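Local coordinates for protein type I modular polyketide synthase (Streptomyces albus subsp. albus, PDB 6IYR) that probably loads a malonyl-type extender unit from coenzyme A onto the acyl carrier protein, as the acyltransferase domain of module 8 of the salinomycin polyketide synthase, at residues 240-244 with 337-341; 160-164 with 196-201; 331-335 with 366-370; 202-206 with 421-425. One frame throughout, in Å; residues are numbered along the deposited sequence.

Interactions 2 and 4 are buried and share helix 188-208: residues 196-201 face helix 151-164, while the adjoining helical residues 202-206 meet the loop after strand 419-421, close to the centre of the chain. Interactions 1 and 3 lie farther out, their centres about 9 Å apart, and are only partly buried. They join one cluster in which Trp-369 of helix 366-374 lies against both Val-241 and Ile-341. The long charged side chains, Lys-240, Arg-331 and Glu-367, belong to these outer contacts, whereas the buried ones use a cysteine, indoles and a threonine hydroxyl. Interaction 1 also touches interaction 2, through Ser-242 against Trp-196.

Interaction 1 of 4, residues 240-244 with 337-341; sequences KVSAL and ALSGI
Leu-338 and Ile-341 pack their side chains against Val-241 of helix 235-248, and the type I beta turn from Leu-338 to Ile-341, which follows helix 331-337, brings the two together. The segments belong to the acyltransferase fold, where this turn leads on toward strand 350-351. CD1 of Leu-338 enters the hollow between Val-241 and Leu-244, one helical turn apart, and comes to 3.9 Å from CB of Leu-244. Next to it, CG2 of Val-241 is the bump on the helix side: it stands 4.0 Å from CG of Leu-338 and 3.8 Å from CD1 of Ile-341, and the valine side chain crosses both at about a right angle. The Val-241 branch is turned there by a chi1 of 177°, which puts CG2 beside the backbone N and opposite the carbonyl carbon. Trp-369 of helix 366-374 also packs on Val-241 and Ile-341. At the more open margin Lys-240 runs out extended, laying its methylenes over the turn. Its CD meets CG2 of Ile-341 at 4.0 Å, and CE passes 3.6 Å from the carbonyl O of Ala-337, an oxygen that CD2 of Leu-244 also approaches, at 3.9 Å.

Interaction 2 of 4, residues 160-164 with 196-201; sequences CADAL and WAVMVS
A cysteine is the knob here: Cys-160 of helix 151-164 drops into a hole formed by Trp-196, Ala-197, Val-200 and Ser-201 of helix 188-208. Its two side-chain atoms divide the work. CB lies against the methyl of Ala-197, with 3.6 Å between the two CB atoms, and also reaches CZ3 of Trp-196. The sulfur goes deeper, because chi1 of -71° swings SG away from the carbonyl carbon of its own residue. There SG meets CG1 of Val-200 at 3.8 Å and OG of Ser-201 at 3.7 Å. It also makes a sulfur-aromatic contact with Trp-196, 4.6 Å from the centroid of the six-membered ring and 35° off its normal, an oblique approach.

One turn on, Leu-164 takes up the edge of the same indole, its CD1 lying near the ring plane and 4.0 Å from CZ3 of Trp-196. Within helix 188-208, CG2 of Val-200 sits over one face of the ring toward its rim. Ser-201 turns its hydroxyl back into its own helix and donates to the carbonyl O of Ala-197 at 3.0 Å. That oxygen also accepts from N of Ser-201, the two donors coming from opposite faces of the carbonyl plane, so the hydroxyl lining the hole is already engaged.

Helix 235-248 covers the indole through Leu-235, Ala-238 and Ser-242. The short segments run roughly antiparallel, 142° between their N-to-C directions, with axes 10.4 Å apart at closest approach: a buried knobs-into-holes contact between two helices of the acyltransferase domain.

Interaction 3 of 4, residues 331-335 with 366-370; sequences RAEVL and AEYWY
Arg-331 and Tyr-370 make the main aromatic contact. The arginine stem passes over the phenol, with CG 3.6 Å from the ring centroid and 13° off the normal, a CH-pi contact over the centre of one face. CB lies farther toward the rim, 3.4 Å from CE1 of Tyr-370, and NE continues past CE2. The guanidinium does not lie flat on the ring, since the two planes stand 73° apart. Tyr-370 presents one ring face to the arginine stem because its CG stands opposite its backbone N, which carries the ring outward from helix 366-374 toward helix 331-337.

The charged contact is looser. NH1 of Arg-331 comes to 3.3 Å from OE2 of Glu-367, but OE2 sits off to one side of the guanidinium plane, so the salt bridge rests on charge and not on a directed N-H bond. A bend at the second torsion of Glu-367 brings the carboxylate round to the arginine. Arg-371 offers OE1 of Glu-367 a second, long and weak, ion pair.

Apolar packing fills the space between the helices. CD2 of Leu-335 lies 3.9 Å from CB of Tyr-370 and 4.4 Å from CB of Ala-366; the leucine side chain as a whole lies beside that of Glu-367, pointing the same way. Val-334 adds CG1 against CB of Tyr-370, and its side chain also touches Ala-248 of helix 235-248.

The axes of the two segments approach to 9.3 Å at an angle of 139° between N-to-C directions: a roughly antiparallel helix pair near the periphery of the acyltransferase domain, with Tyr-370 and the aliphatic side chains in the middle and the Arg-331/Glu-367 charges at the margin.

Interaction 4 of 4, residues 202-206 with 421-425; sequences LAEVW and QGTLR
NE1 of Trp-206 donates a hydrogen bond to OG1 of Thr-423 at 2.8 Å, and the N-H points almost straight at the oxygen (168°). The hydroxyl lies close to the indole plane, so this short bond is made at the ring edge, which would hold the indole against rotation. Chi1 of Trp-206, -84°, turns CG away from its own carbonyl carbon and sends the ring from helix 188-208 toward the loop. On the other side, chi1 of -60° in Thr-423 puts OG1 beside its backbone N, where it can meet the indole, while CG2 extends opposite that N and comes 4.2 Å from CD1 of Leu-202. The threonine hydroxyl is also hydrogen-bonded to the carbonyl O of Glu-396.

The loop holding Thr-423 follows strand 419-421, an outermost strand of the four-stranded parallel sheet of the acyltransferase fold, and Glu-396 ends the adjacent strand 393-396. The contact therefore ties helix 188-208 to the C-terminal ends of two neighbouring strands. Backbone bonds from Gln-421 to Phe-394 and Glu-396 hold the strand side in place.

Farther round the indole edge, CZ2 of Trp-206 comes to 4.0 Å from the carbonyl O of Gly-422. The side chain of Gln-421 stands beyond it, its amide plane steeply inclined to the ring, and Phe-434 of helix 431-443 meets the indole obliquely. One turn earlier on the helix, Leu-202 and Leu-424 meet through single methyls, CD2 of Leu-202 lying 3.9 Å from CD1 of Leu-424.

Interaction 1 of 4, residues 240-244 with 337-341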
loop_
_atom_site.group_PDB
_atom_site.type_symbol
_atom_site.label_atom_id
_atom_site.label_comp_id
_atom_site.label_asym_id
_atom_site.label_seq_id
_atom_site.Cartn_x
_atom_site.Cartn_y
_atom_site.Cartn_z
ATOM N N LYS A 240 -12.926 -2.999 -15.153
ATOM C CA LYS A 240 -14.158 -2.358 -15.477
ATOM C C LYS A 240 -14.685 -1.529 -14.266
ATOM O O LYS A 240 -15.003 -0.364 -14.418
ATOM C CB LYS A 240 -15.165 -3.407 -15.928
ATOM C CG LYS A 240 -16.515 -2.871 -16.328
ATOM C CD LYS A 240 -17.429 -4.069 -16.636
ATOM C CE LYS A 240 -18.633 -3.680 -17.465
ATOM N NZ LYS A 240 -19.244 -4.865 -18.122
ATOM N N VAL A 241 -14.760 -2.123 -13.085
ATOM C CA VAL A 241 -15.210 -1.375 -11.894
ATOM C C VAL A 241 -14.348 -0.141 -11.676
ATOM O O VAL A 241 -14.884 0.962 -11.530
ATOM C CB VAL A 241 -15.211 -2.233 -10.629
ATOM C CG1 VAL A 241 -15.603 -1.418 -9.398
ATOM C CG2 VAL A 241 -16.199 -3.388 -10.775
ATOM N N SER A 242 -13.038 -0.278 -11.899
ATOM C CA SER A 242 -12.127 0.814 -11.610
ATOM C C SER A 242 -12.369 1.959 -12.573
ATOM O O SER A 242 -12.537 3.100 -12.153
ATOM C CB SER A 242 -10.660 0.367 -11.686
ATOM O OG SER A 242 -9.818 1.503 -11.506
ATOM N N ALA A 243 -12.436 1.629 -13.853
ATOM C CA ALA A 243 -12.489 2.607 -14.889
ATOM C C ALA A 243 -13.861 3.265 -14.951
ATOM O O ALA A 243 -13.979 4.462 -15.217
ATOM C CB ALA A 243 -12.168 1.962 -16.210
ATOM N N LEU A 244 -14.900 2.469 -14.783
ATOM C CA LEU A 244 -16.261 2.961 -15.034
ATOM C C LEU A 244 -16.796 3.681 -13.786
ATOM O O LEU A 244 -17.512 4.681 -13.863
ATOM C CB LEU A 244 -17.166 1.781 -15.431
ATOM C CG LEU A 244 -17.374 1.545 -16.925
ATOM C CD1 LEU A 244 -16.263 1.987 -17.851
ATOM C CD2 LEU A 244 -17.887 0.165 -17.283
ATOM N N ALA A 337 -23.732 0.735 -15.010
ATOM C CA ALA A 337 -22.427 0.504 -15.650
ATOM C C ALA A 337 -21.854 -0.872 -15.276
ATOM O O ALA A 337 -21.187 -1.508 -16.079
ATOM C CB ALA A 337 -21.439 1.594 -15.238
ATOM N N LEU A 338 -22.023 -1.250 -14.024
ATOM C CA LEU A 338 -21.432 -2.456 -13.472
ATOM C C LEU A 338 -22.395 -3.656 -13.331
ATOM O O LEU A 338 -22.087 -4.624 -12.636
ATOM C CB LEU A 338 -20.919 -2.149 -12.070
ATOM C CG LEU A 338 -19.567 -1.471 -11.921
ATOM C CD1 LEU A 338 -19.032 -0.835 -13.182
ATOM C CD2 LEU A 338 -19.611 -0.523 -10.768
ATOM N N SER A 339 -23.539 -3.622 -13.986
ATOM C CA SER A 339 -24.505 -4.705 -13.808
ATOM C C SER A 339 -23.943 -6.054 -14.275
ATOM O O SER A 339 -24.407 -7.098 -13.831
ATOM C CB SER A 339 -25.792 -4.417 -14.574
ATOM O OG SER A 339 -25.499 -4.389 -15.958
ATOM N N GLY A 340 -22.981 -6.030 -15.191
ATOM C CA GLY A 340 -22.524 -7.257 -15.832
ATOM C C GLY A 340 -21.376 -7.992 -15.163
ATOM O O GLY A 340 -21.020 -9.071 -15.598
ATOM N N ILE A 341 -20.764 -7.440 -14.121
ATOM C CA ILE A 341 -19.615 -8.130 -13.544
ATOM C C ILE A 341 -20.060 -9.440 -12.890
ATOM O O ILE A 341 -21.202 -9.558 -12.465
ATOM C CB ILE A 341 -18.841 -7.244 -12.529
ATOM C CG1 ILE A 341 -19.745 -6.793 -11.383
ATOM C CG2 ILE A 341 -18.293 -6.011 -13.228
ATOM C CD1 ILE A 341 -19.016 -5.971 -10.317
#

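Interaction 2 of 4, residues 160-164 with 196-201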
loop_
_atom_site.group_PDB
_atom_site.type_symbol
_atom_site.label_atom_id
_atom_site.label_comp_id
_atom_site.label_asym_id
_atom_site.label_seq_id
_atom_site.Cartn_x
_atom_site.Cartn_y
_atom_site.Cartn_z
ATOM N N CYS A 160 -2.735 -5.614 -16.644
ATOM C CA CYS A 160 -3.675 -4.600 -16.164
ATOM C C CYS A 160 -4.038 -3.711 -17.327
ATOM O O CYS A 160 -5.219 -3.337 -17.515
ATOM C CB CYS A 160 -3.113 -3.804 -14.985
ATOM S SG CYS A 160 -3.031 -4.770 -13.479
ATOM N N ALA A 161 -3.043 -3.356 -18.129
ATOM C CA ALA A 161 -3.300 -2.478 -19.285
ATOM C C ALA A 161 -4.269 -3.151 -20.282
ATOM O O ALA A 161 -5.164 -2.495 -20.837
ATOM C CB ALA A 161 -2.022 -2.092 -19.983
ATOM N N ASP A 162 -4.122 -4.458 -20.494
ATOM C CA ASP A 162 -5.075 -5.162 -21.380
ATOM C C ASP A 162 -6.481 -5.163 -20.776
ATOM O O ASP A 162 -7.458 -4.946 -21.491
ATOM C CB ASP A 162 -4.647 -6.610 -21.660
ATOM C CG ASP A 162 -3.330 -6.706 -22.418
ATOM O OD1 ASP A 162 -3.007 -5.814 -23.240
ATOM O OD2 ASP A 162 -2.631 -7.710 -22.198
ATOM N N ALA A 163 -6.570 -5.378 -19.465
ATOM C CA ALA A 163 -7.854 -5.406 -18.798
ATOM C C ALA A 163 -8.587 -4.079 -18.937
ATOM O O ALA A 163 -9.819 -4.037 -19.073
ATOM C CB ALA A 163 -7.683 -5.803 -17.363
ATOM N N LEU A 164 -7.830 -2.993 -18.999
ATOM C CA LEU A 164 -8.393 -1.652 -18.973
ATOM C C LEU A 164 -8.786 -1.235 -20.359
ATOM O O LEU A 164 -9.539 -0.280 -20.536
ATOM C CB LEU A 164 -7.383 -0.588 -18.409
ATOM C CG LEU A 164 -7.288 -0.599 -16.892
ATOM C CD1 LEU A 164 -5.979 0.000 -16.417
ATOM C CD2 LEU A 164 -8.493 0.052 -16.190
ATOM N N TRP A 196 -5.019 1.866 -9.521
ATOM C CA TRP A 196 -5.491 0.503 -9.439
ATOM C C TRP A 196 -4.421 -0.466 -10.010
ATOM O O TRP A 196 -4.083 -1.461 -9.371
ATOM C CB TRP A 196 -6.812 0.370 -10.221
ATOM C CG TRP A 196 -7.252 -1.066 -10.338
ATOM C CD1 TRP A 196 -7.804 -1.819 -9.371
ATOM C CD2 TRP A 196 -7.108 -1.892 -11.466
ATOM N NE1 TRP A 196 -8.043 -3.072 -9.832
ATOM C CE2 TRP A 196 -7.595 -3.158 -11.117
ATOM C CE3 TRP A 196 -6.525 -1.723 -12.719
ATOM C CZ2 TRP A 196 -7.572 -4.231 -11.991
ATOM C CZ3 TRP A 196 -6.564 -2.772 -13.601
ATOM C CH2 TRP A 196 -7.030 -4.021 -13.220
ATOM N N ALA A 197 -3.982 -0.199 -11.227
ATOM C CA ALA A 197 -3.070 -1.068 -11.944
ATOM C C ALA A 197 -1.719 -1.166 -11.271
ATOM O O ALA A 197 -1.166 -2.268 -11.136
ATOM C CB ALA A 197 -2.894 -0.563 -13.364
ATOM N N VAL A 198 -1.265 -0.051 -10.712
ATOM C CA VAL A 198 -0.022 -0.045 -9.941
ATOM C C VAL A 198 -0.139 -0.899 -8.705
ATOM O O VAL A 198 0.724 -1.729 -8.442
ATOM C CB VAL A 198 0.420 1.382 -9.570
ATOM C CG1 VAL A 198 1.557 1.392 -8.545
ATOM C CG2 VAL A 198 0.794 2.141 -10.818
ATOM N N MET A 199 -1.204 -0.719 -7.946
ATOM C CA MET A 199 -1.363 -1.478 -6.714
ATOM C C MET A 199 -1.539 -2.988 -6.963
ATOM O O MET A 199 -0.948 -3.841 -6.248
ATOM C CB MET A 199 -2.522 -0.937 -5.899
ATOM C CG MET A 199 -2.353 0.500 -5.387
ATOM S SD MET A 199 -3.665 0.922 -4.207
ATOM C CE MET A 199 -4.985 1.164 -5.398
ATOM N N VAL A 200 -2.328 -3.335 -7.970
ATOM C CA VAL A 200 -2.475 -4.748 -8.331
ATOM C C VAL A 200 -1.096 -5.319 -8.707
ATOM O O VAL A 200 -0.747 -6.413 -8.324
ATOM C CB VAL A 200 -3.479 -4.911 -9.466
ATOM C CG1 VAL A 200 -3.475 -6.352 -9.999
ATOM C CG2 VAL A 200 -4.868 -4.539 -8.941
ATOM N N SER A 201 -0.274 -4.518 -9.352
ATOM C CA SER A 201 0.966 -5.025 -9.881
ATOM C C SER A 201 2.057 -5.062 -8.846
ATOM O O SER A 201 2.783 -6.033 -8.800
ATOM C CB SER A 201 1.363 -4.291 -11.133
ATOM O OG SER A 201 0.400 -4.570 -12.157
#

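Interaction 3 of 4, residues 331-335 with 366-370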
loop_
_atom_site.group_PDB
_atom_site.type_symbol
_atom_site.label_atom_id
_atom_site.label_comp_id
_atom_site.label_asym_id
_atom_site.label_seq_id
_atom_site.Cartn_x
_atom_site.Cartn_y
_atom_site.Cartn_z
ATOM N N ARG A 331 -25.618 7.248 -8.459
ATOM C CA ARG A 331 -25.976 5.883 -8.085
ATOM C C ARG A 331 -26.479 5.063 -9.261
ATOM O O ARG A 331 -26.046 3.915 -9.467
ATOM C CB ARG A 331 -27.018 5.912 -6.995
ATOM C CG ARG A 331 -27.485 4.537 -6.578
ATOM C CD ARG A 331 -28.760 4.646 -5.765
ATOM N NE ARG A 331 -28.728 3.664 -4.691
ATOM C CZ ARG A 331 -29.292 2.457 -4.718
ATOM N NH1 ARG A 331 -29.096 1.624 -3.695
ATOM N NH2 ARG A 331 -30.071 2.085 -5.730
ATOM N N ALA A 332 -27.469 5.575 -9.980
ATOM C CA ALA A 332 -28.090 4.745 -11.023
ATOM C C ALA A 332 -27.063 4.426 -12.108
ATOM O O ALA A 332 -27.014 3.324 -12.624
ATOM C CB ALA A 332 -29.308 5.427 -11.615
ATOM N N GLU A 333 -26.236 5.405 -12.450
ATOM C CA GLU A 333 -25.195 5.194 -13.421
ATOM C C GLU A 333 -24.230 4.099 -12.965
ATOM O O GLU A 333 -23.872 3.218 -13.749
ATOM C CB GLU A 333 -24.448 6.522 -13.715
ATOM C CG GLU A 333 -23.366 6.346 -14.767
ATOM C CD GLU A 333 -22.496 7.583 -14.991
ATOM O OE1 GLU A 333 -21.416 7.439 -15.612
ATOM O OE2 GLU A 333 -22.845 8.670 -14.503
ATOM N N VAL A 334 -23.804 4.134 -11.710
ATOM C CA VAL A 334 -22.837 3.143 -11.214
ATOM C C VAL A 334 -23.450 1.742 -11.231
ATOM O O VAL A 334 -22.890 0.784 -11.810
ATOM C CB VAL A 334 -22.342 3.480 -9.777
ATOM C CG1 VAL A 334 -21.570 2.311 -9.173
ATOM C CG2 VAL A 334 -21.461 4.715 -9.818
ATOM N N LEU A 335 -24.673 1.664 -10.735
ATOM C CA LEU A 335 -25.401 0.405 -10.709
ATOM C C LEU A 335 -25.579 -0.160 -12.099
ATOM O O LEU A 335 -25.431 -1.369 -12.324
ATOM C CB LEU A 335 -26.753 0.599 -10.060
ATOM C CG LEU A 335 -26.693 0.932 -8.587
ATOM C CD1 LEU A 335 -28.122 1.107 -8.078
ATOM C CD2 LEU A 335 -25.976 -0.155 -7.818
ATOM N N ALA A 366 -22.378 -4.957 -8.206
ATOM C CA ALA A 366 -22.563 -3.526 -8.501
ATOM C C ALA A 366 -23.012 -2.732 -7.281
ATOM O O ALA A 366 -22.487 -1.642 -6.998
ATOM C CB ALA A 366 -23.534 -3.321 -9.657
ATOM N N GLU A 367 -23.903 -3.329 -6.508
ATOM C CA GLU A 367 -24.478 -2.668 -5.371
ATOM C C GLU A 367 -23.393 -2.506 -4.310
ATOM O O GLU A 367 -23.365 -1.489 -3.632
ATOM C CB GLU A 367 -25.690 -3.454 -4.850
ATOM C CG GLU A 367 -26.281 -2.966 -3.523
ATOM C CD GLU A 367 -26.900 -1.561 -3.571
ATOM O OE1 GLU A 367 -26.743 -0.800 -2.577
ATOM O OE2 GLU A 367 -27.562 -1.219 -4.579
ATOM N N TYR A 368 -22.579 -3.545 -4.089
ATOM C CA TYR A 368 -21.418 -3.408 -3.209
ATOM C C TYR A 368 -20.554 -2.208 -3.619
ATOM O O TYR A 368 -20.109 -1.459 -2.773
ATOM C CB TYR A 368 -20.546 -4.671 -3.198
ATOM C CG TYR A 368 -19.436 -4.588 -2.196
ATOM C CD1 TYR A 368 -19.644 -4.963 -0.887
ATOM C CD2 TYR A 368 -18.202 -4.043 -2.534
ATOM C CE1 TYR A 368 -18.633 -4.864 0.046
ATOM C CE2 TYR A 368 -17.200 -3.876 -1.590
ATOM C CZ TYR A 368 -17.418 -4.279 -0.300
ATOM O OH TYR A 368 -16.419 -4.156 0.658
ATOM N N TRP A 369 -20.221 -2.115 -4.890
ATOM C CA TRP A 369 -19.295 -1.087 -5.345
ATOM C C TRP A 369 -19.932 0.284 -5.190
ATOM O O TRP A 369 -19.257 1.219 -4.764
ATOM C CB TRP A 369 -18.771 -1.356 -6.772
ATOM C CG TRP A 369 -17.923 -2.575 -6.807
ATOM C CD1 TRP A 369 -18.227 -3.755 -7.400
ATOM C CD2 TRP A 369 -16.761 -2.832 -5.982
ATOM N NE1 TRP A 369 -17.344 -4.725 -7.012
ATOM C CE2 TRP A 369 -16.430 -4.184 -6.143
ATOM C CE3 TRP A 369 -15.956 -2.031 -5.160
ATOM C CZ2 TRP A 369 -15.315 -4.759 -5.536
ATOM C CZ3 TRP A 369 -14.892 -2.617 -4.482
ATOM C CH2 TRP A 369 -14.542 -3.958 -4.730
ATOM N N TYR A 370 -21.250 0.393 -5.406
ATOM C CA TYR A 370 -21.938 1.609 -4.998
ATOM C C TYR A 370 -21.851 1.899 -3.511
ATOM O O TYR A 370 -21.627 3.054 -3.105
ATOM C CB TYR A 370 -23.403 1.662 -5.438
ATOM C CG TYR A 370 -24.085 2.921 -4.961
ATOM C CD1 TYR A 370 -23.770 4.128 -5.516
ATOM C CD2 TYR A 370 -24.920 2.915 -3.852
ATOM C CE1 TYR A 370 -24.344 5.302 -5.059
ATOM C CE2 TYR A 370 -25.480 4.090 -3.365
ATOM C CZ TYR A 370 -25.162 5.292 -3.979
ATOM O OH TYR A 370 -25.716 6.467 -3.537
#

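Interaction 4 of 4, residues 202-206 with 421-425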
loop_
_atom_site.group_PDB
_atom_site.type_symbol
_atom_site.label_atom_id
_atom_site.label_comp_id
_atom_site.label_asym_id
_atom_site.label_seq_id
_atom_site.Cartn_x
_atom_site.Cartn_y
_atom_site.Cartn_z
ATOM N N LEU A 202 2.059 -4.113 -7.906
ATOM C CA LEU A 202 2.991 -4.156 -6.798
ATOM C C LEU A 202 2.716 -5.360 -5.908
ATOM O O LEU A 202 3.636 -5.949 -5.324
ATOM C CB LEU A 202 2.898 -2.875 -5.971
ATOM C CG LEU A 202 3.395 -1.588 -6.659
ATOM C CD1 LEU A 202 3.247 -0.442 -5.688
ATOM C CD2 LEU A 202 4.865 -1.697 -7.067
ATOM N N ALA A 203 1.440 -5.699 -5.729
ATOM C CA ALA A 203 1.079 -6.791 -4.827
ATOM C C ALA A 203 1.639 -8.133 -5.330
ATOM O O ALA A 203 1.978 -9.016 -4.552
ATOM C CB ALA A 203 -0.429 -6.871 -4.662
ATOM N N GLU A 204 1.604 -8.295 -6.642
ATOM C CA GLU A 204 2.081 -9.479 -7.304
ATOM C C GLU A 204 3.605 -9.624 -7.196
ATOM O O GLU A 204 4.085 -10.715 -6.994
ATOM C CB GLU A 204 1.693 -9.390 -8.757
ATOM C CG GLU A 204 2.002 -10.643 -9.532
ATOM C CD GLU A 204 1.048 -11.768 -9.206
ATOM O OE1 GLU A 204 0.101 -11.594 -8.383
ATOM O OE2 GLU A 204 1.257 -12.839 -9.796
ATOM N N VAL A 205 4.333 -8.514 -7.152
ATOM C CA VAL A 205 5.786 -8.566 -6.817
ATOM C C VAL A 205 6.021 -9.054 -5.424
ATOM O O VAL A 205 6.815 -9.939 -5.225
ATOM C CB VAL A 205 6.457 -7.206 -7.006
ATOM C CG1 VAL A 205 7.957 -7.251 -6.697
ATOM C CG2 VAL A 205 6.232 -6.776 -8.424
ATOM N N TRP A 206 5.229 -8.595 -4.462
ATOM C CA TRP A 206 5.356 -9.088 -3.116
ATOM C C TRP A 206 5.104 -10.592 -3.091
ATOM O O TRP A 206 5.882 -11.355 -2.521
ATOM C CB TRP A 206 4.410 -8.377 -2.171
ATOM C CG TRP A 206 4.910 -7.044 -1.624
ATOM C CD1 TRP A 206 4.583 -5.799 -2.082
ATOM C CD2 TRP A 206 5.796 -6.840 -0.519
ATOM N NE1 TRP A 206 5.164 -4.838 -1.303
ATOM C CE2 TRP A 206 5.961 -5.445 -0.370
ATOM C CE3 TRP A 206 6.479 -7.692 0.347
ATOM C CZ2 TRP A 206 6.759 -4.889 0.627
ATOM C CZ3 TRP A 206 7.207 -7.129 1.392
ATOM C CH2 TRP A 206 7.349 -5.755 1.517
ATOM N N GLN A 421 4.289 -1.051 7.000
ATOM C CA GLN A 421 5.226 -0.548 6.043
ATOM C C GLN A 421 4.645 -0.394 4.652
ATOM O O GLN A 421 3.614 -0.928 4.338
ATOM C CB GLN A 421 6.457 -1.413 6.000
ATOM C CG GLN A 421 6.270 -2.716 5.294
ATOM C CD GLN A 421 7.591 -3.261 4.875
ATOM O OE1 GLN A 421 8.039 -3.009 3.778
ATOM N NE2 GLN A 421 8.240 -3.965 5.761
ATOM N N GLY A 422 5.323 0.405 3.853
ATOM C CA GLY A 422 4.963 0.644 2.482
ATOM C C GLY A 422 5.782 -0.167 1.506
ATOM O O GLY A 422 6.487 -1.093 1.860
ATOM N N THR A 423 5.626 0.190 0.251
ATOM C CA THR A 423 6.352 -0.398 -0.845
ATOM C C THR A 423 7.282 0.607 -1.500
ATOM O O THR A 423 8.498 0.544 -1.304
ATOM C CB THR A 423 5.415 -1.053 -1.869
ATOM O OG1 THR A 423 4.665 -2.066 -1.217
ATOM C CG2 THR A 423 6.172 -1.732 -2.954
ATOM N N LEU A 424 6.726 1.527 -2.278
ATOM C CA LEU A 424 7.509 2.551 -2.893
ATOM C C LEU A 424 7.280 3.873 -2.225
ATOM O O LEU A 424 6.383 4.029 -1.390
ATOM C CB LEU A 424 7.166 2.626 -4.341
ATOM C CG LEU A 424 7.248 1.317 -5.137
ATOM C CD1 LEU A 424 6.850 1.640 -6.568
ATOM C CD2 LEU A 424 8.637 0.678 -5.172
ATOM N N ARG A 425 7.995 4.872 -2.714
ATOM C CA ARG A 425 7.820 6.236 -2.267
ATOM C C ARG A 425 7.895 7.183 -3.436
ATOM O O ARG A 425 8.572 6.883 -4.384
ATOM C CB ARG A 425 8.998 6.602 -1.389
ATOM C CG ARG A 425 8.614 6.717 0.032
ATOM C CD ARG A 425 9.246 5.580 0.772
ATOM N NE ARG A 425 10.289 6.119 1.604
ATOM C CZ ARG A 425 10.533 5.712 2.842
ATOM N NH1 ARG A 425 11.483 6.302 3.550
ATOM N NH2 ARG A 425 9.872 4.682 3.346
#